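Long-range contacts in ESXA (Geobacillus thermodenitrificans, PDB 3ZBH), which is of unknown function but, as a WXG100 (ESAT-6 family) protein, is probably exported through a type VII secretion system: residues Q20-S25 / L71-G76; N27-I32 / S64-A69. All blocks are in the same frame, centred on the assembly; numbering follows the deposited sequence.

Interaction 1: residues Q20-S25 / L71-G76; sequences QYNVES and LLNEVG. With PO4 (phosphate ion), chain J; ACT (acetate ion), chain I.
The ring of Tyr21 lies flat against Val75, whose CG1 methyl sits almost squarely over the ring centre, 3.5 Å from the centroid and 4° off the normal, a CH-pi contact. Leu72 splits its two methyls: CD2 comes to the ring edge, 3.6 Å from Tyr21 CD1, and Leu72 CD1 rests on the backbone between Glu24 and Ser25. Beyond the ring, Tyr21 OH donates a 2.6 Å bond to OXT of an acetate, probably from the crystallisation liquor, which also binds Ser39 of the second subunit. The two helices run antiparallel as the arms of the helical hairpin characteristic of WXG100 proteins; the two segment axes come within 7.8 Å, Tyr21 CB lies near Gly76 N, and a CB on Gly76 would collide with Asn22 ND2. Along the other margin the amides of Asn22 and Asn73 meet with their planes 30° apart. Asn22 turns CG beside its own backbone N (chi1 -65°), which carries ND2 to Asn73 OD1 for a weak, bent bond of 3.1 Å. Two waters reinforce this pair: one donates to Asn22 O and Asn73 OD1, the other accepts from Asn22 ND2 and donates to Asn73 O. Ser25 OG is hydrogen-bonded to Ala69 O.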
ATOM      1  N   GLN B  20       6.732  -0.326 -13.297  1.00 21.57           N
ATOM      2  CA  GLN B  20       5.555  -0.287 -12.421  1.00 22.29           C
ATOM      3  C   GLN B  20       5.787  -1.056 -11.139  1.00 23.30           C
ATOM      4  O   GLN B  20       5.448  -0.576 -10.039  1.00 22.42           O
ATOM      5  CB  GLN B  20       4.343  -0.882 -13.112  1.00 25.76           C
ATOM      6  CG  GLN B  20       3.853  -0.131 -14.331  1.00 28.71           C
ATOM      7  CD  GLN B  20       2.540  -0.717 -14.782  1.00 34.04           C
ATOM      8  OE1 GLN B  20       1.476  -0.273 -14.350  1.00 38.68           O
ATOM      9  NE2 GLN B  20       2.606  -1.766 -15.581  1.00 31.75           N
ATOM     10  N   TYR B  21       6.321  -2.269 -11.258  1.00 19.75           N
ATOM     11  CA  TYR B  21       6.652  -3.039 -10.055  1.00 20.28           C
ATOM     12  C   TYR B  21       7.643  -2.302  -9.117  1.00 20.96           C
ATOM     13  O   TYR B  21       7.448  -2.280  -7.879  1.00 19.91           O
ATOM     14  CB  TYR B  21       7.152  -4.439 -10.436  1.00 20.33           C
ATOM     15  CG  TYR B  21       5.984  -5.379 -10.661  1.00 21.66           C
ATOM     16  CD1 TYR B  21       5.388  -6.021  -9.591  1.00 22.47           C
ATOM     17  CD2 TYR B  21       5.441  -5.572 -11.940  1.00 21.47           C
ATOM     18  CE1 TYR B  21       4.300  -6.858  -9.771  1.00 21.96           C
ATOM     19  CE2 TYR B  21       4.364  -6.421 -12.133  1.00 20.69           C
ATOM     20  CZ  TYR B  21       3.809  -7.060 -11.049  1.00 22.58           C
ATOM     21  OH  TYR B  21       2.722  -7.874 -11.210  1.00 23.86           O
ATOM     22  N   ASN B  22       8.677  -1.687  -9.691  1.00 19.66           N
ATOM     23  CA  ASN B  22       9.625  -0.932  -8.836  1.00 21.40           C
ATOM     24  C   ASN B  22       9.014   0.329  -8.257  1.00 22.32           C
ATOM     25  O   ASN B  22       9.253   0.663  -7.101  1.00 23.54           O
ATOM     26  CB  ASN B  22      10.915  -0.598  -9.571  1.00 23.28           C
ATOM     27  CG  ASN B  22      11.705  -1.829  -9.944  1.00 25.03           C
ATOM     28  OD1 ASN B  22      12.293  -1.869 -11.016  1.00 30.87           O
ATOM     29  ND2 ASN B  22      11.713  -2.839  -9.083  1.00 24.70           N
ATOM     30  N   VAL B  23       8.199   1.018  -9.048  1.00 21.21           N
ATOM     31  CA  VAL B  23       7.437   2.139  -8.516  1.00 23.53           C
ATOM     32  C   VAL B  23       6.528   1.705  -7.355  1.00 24.15           C
ATOM     33  O   VAL B  23       6.485   2.354  -6.287  1.00 24.60           O
ATOM     34  CB  VAL B  23       6.600   2.835  -9.640  1.00 24.34           C
ATOM     35  CG1 VAL B  23       5.550   3.767  -9.042  1.00 27.60           C
ATOM     36  CG2 VAL B  23       7.519   3.559 -10.617  1.00 26.21           C
ATOM     37  N   GLU B  24       5.776   0.629  -7.539  1.00 20.97           N
ATOM     38  CA  GLU B  24       4.851   0.228  -6.482  1.00 22.17           C
ATOM     39  C   GLU B  24       5.599  -0.268  -5.242  1.00 20.84           C
ATOM     40  O   GLU B  24       5.131  -0.063  -4.126  1.00 21.88           O
ATOM     41  CB  GLU B  24       3.776  -0.767  -6.978  1.00 24.36           C
ATOM     42  CG  GLU B  24       2.843  -0.245  -8.085  1.00 25.15           C
ATOM     43  CD  GLU B  24       2.158   1.106  -7.792  1.00 30.86           C
ATOM     44  OE1 GLU B  24       2.134   1.597  -6.636  1.00 31.93           O
ATOM     45  OE2 GLU B  24       1.631   1.712  -8.744  1.00 34.10           O
ATOM     46  N   SER B  25       6.787  -0.861  -5.413  1.00 20.43           N
ATOM     47  CA  SER B  25       7.578  -1.214  -4.252  1.00 20.79           C
ATOM     48  C   SER B  25       7.902   0.064  -3.428  1.00 21.31           C
ATOM     49  O   SER B  25       7.748   0.053  -2.206  1.00 22.22           O
ATOM     50  CB  SER B  25       8.880  -1.915  -4.629  1.00 19.98           C
ATOM     51  OG  SER B  25       9.640  -2.125  -3.445  1.00 21.36           O
ATOM     52  N   LEU B  71       8.779  -8.595  -2.672  1.00 17.38           N
ATOM     53  CA  LEU B  71       8.202  -9.301  -3.851  1.00 17.33           C
ATOM     54  C   LEU B  71       8.162  -8.439  -5.097  1.00 16.53           C
ATOM     55  O   LEU B  71       8.596  -8.870  -6.160  1.00 16.32           O
ATOM     56  CB  LEU B  71       6.768  -9.739  -3.525  1.00 17.10           C
ATOM     57  CG  LEU B  71       5.921 -10.277  -4.690  1.00 19.27           C
ATOM     58  CD1 LEU B  71       6.563 -11.560  -5.152  1.00 19.08           C
ATOM     59  CD2 LEU B  71       4.508 -10.522  -4.157  1.00 19.19           C
ATOM     60  N   LEU B  72       7.629  -7.216  -4.971  1.00 16.94           N
ATOM     61  CA  LEU B  72       7.472  -6.341  -6.114  1.00 17.10           C
ATOM     62  C   LEU B  72       8.830  -5.987  -6.712  1.00 18.78           C
ATOM     63  O   LEU B  72       8.971  -5.929  -7.904  1.00 16.75           O
ATOM     64  CB  LEU B  72       6.722  -5.053  -5.739  1.00 17.53           C
ATOM     65  CG  LEU B  72       5.284  -5.248  -5.179  1.00 18.94           C
ATOM     66  CD1 LEU B  72       4.768  -3.938  -4.601  1.00 19.82           C
ATOM     67  CD2 LEU B  72       4.283  -5.876  -6.157  1.00 22.46           C
ATOM     68  N   ASN B  73       9.831  -5.732  -5.868  1.00 18.61           N
ATOM     69  CA  ASN B  73      11.189  -5.489  -6.427  1.00 19.74           C
ATOM     70  C   ASN B  73      11.811  -6.712  -7.113  1.00 19.45           C
ATOM     71  O   ASN B  73      12.530  -6.572  -8.103  1.00 19.41           O
ATOM     72  CB  ASN B  73      12.128  -5.016  -5.324  1.00 22.46           C
ATOM     73  CG  ASN B  73      11.999  -3.540  -5.054  1.00 26.34           C
ATOM     74  OD1 ASN B  73      11.979  -2.709  -5.973  1.00 30.93           O
ATOM     75  ND2 ASN B  73      11.902  -3.198  -3.799  1.00 26.78           N
ATOM     76  N   GLU B  74      11.599  -7.896  -6.548  1.00 19.03           N
ATOM     77  CA  GLU B  74      12.117  -9.132  -7.162  1.00 20.67           C
ATOM     78  C   GLU B  74      11.461  -9.346  -8.528  1.00 20.97           C
ATOM     79  O   GLU B  74      12.136  -9.700  -9.491  1.00 20.85           O
ATOM     80  CB  GLU B  74      11.861 -10.349  -6.269  1.00 22.55           C
ATOM     81  CG  GLU B  74      12.740 -10.308  -5.036  1.00 27.81           C
ATOM     82  CD  GLU B  74      12.574 -11.483  -4.099  1.00 31.23           C
ATOM     83  OE1 GLU B  74      11.476 -12.096  -4.012  1.00 32.59           O
ATOM     84  OE2 GLU B  74      13.564 -11.747  -3.395  1.00 30.08           O
ATOM     85  N   VAL B  75      10.144  -9.134  -8.599  1.00 20.32           N
ATOM     86  CA  VAL B  75       9.430  -9.183  -9.899  1.00 19.06           C
ATOM     87  C   VAL B  75       9.979  -8.133 -10.860  1.00 18.81           C
ATOM     88  O   VAL B  75      10.228  -8.419 -12.021  1.00 16.96           O
ATOM     89  CB  VAL B  75       7.894  -9.004  -9.717  1.00 18.90           C
ATOM     90  CG1 VAL B  75       7.185  -8.870 -11.092  1.00 19.69           C
ATOM     91  CG2 VAL B  75       7.305 -10.187  -8.946  1.00 19.54           C
ATOM     92  N   GLY B  76      10.178  -6.902 -10.366  1.00 18.92           N
ATOM     93  CA  GLY B  76      10.709  -5.857 -11.218  1.00 18.88           C
ATOM     94  C   GLY B  76      12.048  -6.261 -11.793  1.00 20.40           C
ATOM     95  O   GLY B  76      12.325  -6.054 -12.980  1.00 18.86           O
TER
HETATM   96  P   PO4 J1098      -0.695  -2.796 -16.278  1.00 51.64           P
HETATM   97  O1  PO4 J1098       0.584  -3.494 -15.853  1.00 49.82           O
HETATM   98  O2  PO4 J1098      -1.718  -3.814 -16.711  1.00 52.08           O
HETATM   99  O3  PO4 J1098      -0.373  -1.892 -17.444  1.00 53.37           O
HETATM  100  O4  PO4 J1098      -1.266  -2.011 -15.113  1.00 49.86           O
HETATM  101  C   ACT I1097       2.166 -10.506  -8.823  1.00 32.82           C
HETATM  102  O   ACT I1097       1.366 -11.459  -8.927  1.00 32.06           O
HETATM  103  OXT ACT I1097       1.867  -9.360  -9.244  1.00 32.87           O
HETATM  104  CH3 ACT I1097       3.493 -10.758  -8.154  1.00 28.77           C
HETATM  105  O   HOH W   1      11.651   0.249  -5.769  1.00 26.66           O
HETATM  106  O   HOH W   2      13.870  -4.306  -8.781  1.00 29.69           O

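Interaction 2: residues N27-I32 / S64-A69; sequences NVTELI and SFEKMA
Ile32 packs against the CB end of Phe65 and the carboxylate of Glu66, and its atoms divide between the two. From CB, which lies 3.9 Å from Glu66 OE2, the side chain forks. CG2 approaches the carboxylate, 3.5 Å from Glu66 OE2, the two side chains crossing at a slant, whereas CG1, placed beside the backbone N (chi1 -68°), passes 3.7 Å from Phe65 CB. The bend at chi2 (-52°) then brings the terminal CD1 to the root of the aromatic side chain, 3.6 Å from both CB and CD2 of Phe65. With an alanine here, CG1, CG2 and CD1 are gone, which would probably leave a gap beside Phe65 CB and less apolar cover for the Glu66 carboxylate. Leu31 adds its CD2 methyl near Phe65 CE2, at the far part of the ring. One turn away, Val28 directs CG1 at the helix backbone, 3.2 Å from Phe65 O, and also packs it against Ala69 CB; Thr29 CG2 meets this same CB at 3.8 Å. The contact is therefore predominantly apolar, with Glu66 at its margin. Segments 27-32 and 64-69 of helices 11-45 and 48-95 run antiparallel, their axes coming within 9.1 Å, and the second subunit packs against this pair, its Phe65 ring stacking on Phe65 and its Met68 adding to the dimer core.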
ATOM      1  N   ASN B  27       6.269   2.992  -3.398  1.00 23.97           N
ATOM      2  CA  ASN B  27       5.033   3.393  -2.760  1.00 23.37           C
ATOM      3  C   ASN B  27       4.692   2.633  -1.480  1.00 23.31           C
ATOM      4  O   ASN B  27       4.171   3.243  -0.545  1.00 21.67           O
ATOM      5  CB  ASN B  27       3.848   3.329  -3.734  1.00 25.87           C
ATOM      6  CG  ASN B  27       3.999   4.291  -4.903  1.00 28.41           C
ATOM      7  OD1 ASN B  27       4.662   5.309  -4.793  1.00 33.31           O
ATOM      8  ND2 ASN B  27       3.401   3.952  -6.027  1.00 30.75           N
ATOM      9  N   VAL B  28       4.972   1.320  -1.434  1.00 20.27           N
ATOM     10  CA  VAL B  28       4.764   0.513  -0.221  1.00 20.00           C
ATOM     11  C   VAL B  28       5.658   0.968   0.945  1.00 21.12           C
ATOM     12  O   VAL B  28       5.150   1.184   2.053  1.00 19.75           O
ATOM     13  CB  VAL B  28       4.921  -1.034  -0.464  1.00 19.85           C
ATOM     14  CG1 VAL B  28       4.945  -1.834   0.852  1.00 20.03           C
ATOM     15  CG2 VAL B  28       3.791  -1.523  -1.338  1.00 21.15           C
ATOM     16  N   THR B  29       6.974   1.119   0.719  1.00 21.64           N
ATOM     17  CA  THR B  29       7.841   1.507   1.834  1.00 20.78           C
ATOM     18  C   THR B  29       7.613   2.963   2.270  1.00 20.90           C
ATOM     19  O   THR B  29       7.627   3.255   3.479  1.00 22.94           O
ATOM     20  CB  THR B  29       9.347   1.229   1.585  1.00 21.57           C
ATOM     21  OG1 THR B  29       9.730   1.807   0.347  1.00 23.80           O
ATOM     22  CG2 THR B  29       9.618  -0.306   1.572  1.00 22.24           C
ATOM     23  N   GLU B  30       7.323   3.844   1.315  1.00 21.85           N
ATOM     24  CA  GLU B  30       6.949   5.224   1.647  1.00 23.46           C
ATOM     25  C   GLU B  30       5.695   5.252   2.518  1.00 23.83           C
ATOM     26  O   GLU B  30       5.629   5.981   3.516  1.00 21.71           O
ATOM     27  CB  GLU B  30       6.833   6.080   0.390  1.00 25.25           C
ATOM     28  CG  GLU B  30       8.209   6.274  -0.252  1.00 28.28           C
ATOM     29  CD  GLU B  30       8.129   6.849  -1.633  1.00 33.55           C
ATOM     30  OE1 GLU B  30       7.042   7.320  -2.006  1.00 35.82           O
ATOM     31  OE2 GLU B  30       9.152   6.846  -2.343  1.00 36.82           O
ATOM     32  N   LEU B  31       4.706   4.448   2.146  1.00 21.33           N
ATOM     33  CA  LEU B  31       3.480   4.353   2.933  1.00 21.89           C
ATOM     34  C   LEU B  31       3.744   3.824   4.340  1.00 20.47           C
ATOM     35  O   LEU B  31       3.264   4.377   5.321  1.00 22.86           O
ATOM     36  CB  LEU B  31       2.466   3.458   2.198  1.00 21.70           C
ATOM     37  CG  LEU B  31       1.208   2.993   2.919  1.00 24.39           C
ATOM     38  CD1 LEU B  31       0.215   4.137   3.136  1.00 24.24           C
ATOM     39  CD2 LEU B  31       0.588   1.901   2.045  1.00 27.10           C
ATOM     40  N   ILE B  32       4.516   2.768   4.457  1.00 20.41           N
ATOM     41  CA  ILE B  32       4.845   2.258   5.776  1.00 19.72           C
ATOM     42  C   ILE B  32       5.533   3.309   6.662  1.00 21.50           C
ATOM     43  O   ILE B  32       5.166   3.493   7.814  1.00 20.91           O
ATOM     44  CB  ILE B  32       5.659   0.958   5.702  1.00 19.09           C
ATOM     45  CG1 ILE B  32       4.782  -0.176   5.138  1.00 22.03           C
ATOM     46  CG2 ILE B  32       6.160   0.570   7.094  1.00 20.52           C
ATOM     47  CD1 ILE B  32       3.430  -0.347   5.854  1.00 24.87           C
ATOM     48  N   SER B  64       3.877  -7.851   6.504  1.00 24.41           N
ATOM     49  CA  SER B  64       3.389  -8.338   5.225  1.00 25.08           C
ATOM     50  C   SER B  64       3.557  -7.256   4.162  1.00 23.81           C
ATOM     51  O   SER B  64       3.693  -7.557   2.986  1.00 21.31           O
ATOM     52  CB  SER B  64       1.927  -8.749   5.347  1.00 26.73           C
ATOM     53  OG  SER B  64       1.837  -9.932   6.128  1.00 31.23           O
ATOM     54  N   PHE B  65       3.524  -5.987   4.579  1.00 21.55           N
ATOM     55  CA  PHE B  65       3.856  -4.903   3.669  1.00 21.89           C
ATOM     56  C   PHE B  65       5.331  -4.945   3.276  1.00 22.67           C
ATOM     57  O   PHE B  65       5.656  -4.681   2.128  1.00 21.38           O
ATOM     58  CB  PHE B  65       3.451  -3.517   4.251  1.00 22.53           C
ATOM     59  CG  PHE B  65       1.973  -3.217   4.117  1.00 22.62           C
ATOM     60  CD1 PHE B  65       1.021  -4.001   4.751  1.00 23.97           C
ATOM     61  CD2 PHE B  65       1.535  -2.161   3.319  1.00 24.61           C
ATOM     62  CE1 PHE B  65      -0.340  -3.744   4.598  1.00 23.99           C
ATOM     63  CE2 PHE B  65       0.181  -1.898   3.172  1.00 23.46           C
ATOM     64  CZ  PHE B  65      -0.763  -2.693   3.802  1.00 23.44           C
ATOM     65  N   GLU B  66       6.222  -5.274   4.211  1.00 22.15           N
ATOM     66  CA  GLU B  66       7.647  -5.367   3.850  1.00 22.36           C
ATOM     67  C   GLU B  66       7.843  -6.544   2.906  1.00 21.48           C
ATOM     68  O   GLU B  66       8.636  -6.481   1.998  1.00 20.87           O
ATOM     69  CB  GLU B  66       8.539  -5.521   5.088  1.00 24.06           C
ATOM     70  CG  GLU B  66       8.481  -4.312   6.048  1.00 24.81           C
ATOM     71  CD  GLU B  66       8.793  -2.970   5.375  1.00 27.10           C
ATOM     72  OE1 GLU B  66       9.520  -2.915   4.352  1.00 25.47           O
ATOM     73  OE2 GLU B  66       8.293  -1.927   5.864  1.00 28.27           O
ATOM     74  N   LYS B  67       7.089  -7.624   3.117  1.00 20.29           N
ATOM     75  CA  LYS B  67       7.172  -8.756   2.193  1.00 20.92           C
ATOM     76  C   LYS B  67       6.678  -8.380   0.803  1.00 17.81           C
ATOM     77  O   LYS B  67       7.196  -8.849  -0.197  1.00 20.10           O
ATOM     78  CB  LYS B  67       6.367  -9.948   2.729  1.00 23.44           C
ATOM     79  CG  LYS B  67       7.047 -10.730   3.841  1.00 27.01           C
ATOM     80  CD  LYS B  67       6.020 -11.582   4.564  1.00 31.24           C
ATOM     81  CE  LYS B  67       6.510 -12.174   5.875  1.00 37.47           C
ATOM     82  NZ  LYS B  67       7.414 -13.324   5.606  1.00 41.52           N
ATOM     83  N   MET B  68       5.645  -7.555   0.732  1.00 19.96           N
ATOM     84  CA  MET B  68       5.147  -7.111  -0.566  1.00 18.95           C
ATOM     85  C   MET B  68       6.221  -6.279  -1.266  1.00 18.20           C
ATOM     86  O   MET B  68       6.438  -6.406  -2.457  1.00 17.58           O
ATOM     87  CB  MET B  68       3.862  -6.307  -0.409  1.00 19.29           C
ATOM     88  CG  MET B  68       3.264  -5.872  -1.735  1.00 22.15           C
ATOM     89  SD  MET B  68       2.509  -7.255  -2.635  1.00 26.13           S
ATOM     90  CE  MET B  68       0.917  -7.311  -1.810  1.00 24.86           C
ATOM     91  N   ALA B  69       6.852  -5.377  -0.518  1.00 18.14           N
ATOM     92  CA  ALA B  69       7.888  -4.551  -1.117  1.00 18.52           C
ATOM     93  C   ALA B  69       9.039  -5.419  -1.672  1.00 17.04           C
ATOM     94  O   ALA B  69       9.524  -5.171  -2.782  1.00 19.18           O
ATOM     95  CB  ALA B  69       8.375  -3.499  -0.111  1.00 17.70           C
TER

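In the fold
Both contacts join helix 11-45 to helix 48-95, with their centres about 10 Å apart along the hairpin. Interaction 2 is nested within interaction 1: the chain passes through 20-25 and 27-32, turns between the helices, and returns through 64-69 before 71-76. They meet directly, since Leu72 CD1 packs against Val28 CG2, giving a continuous interhelical seam. The segment axes are closer in interaction 1 than in interaction 2. Both contacts also touch the second subunit, and Glu24 forms a salt bridge to Arg34 of that subunit, so the packing that closes the hairpin is continuous with the dimer interface.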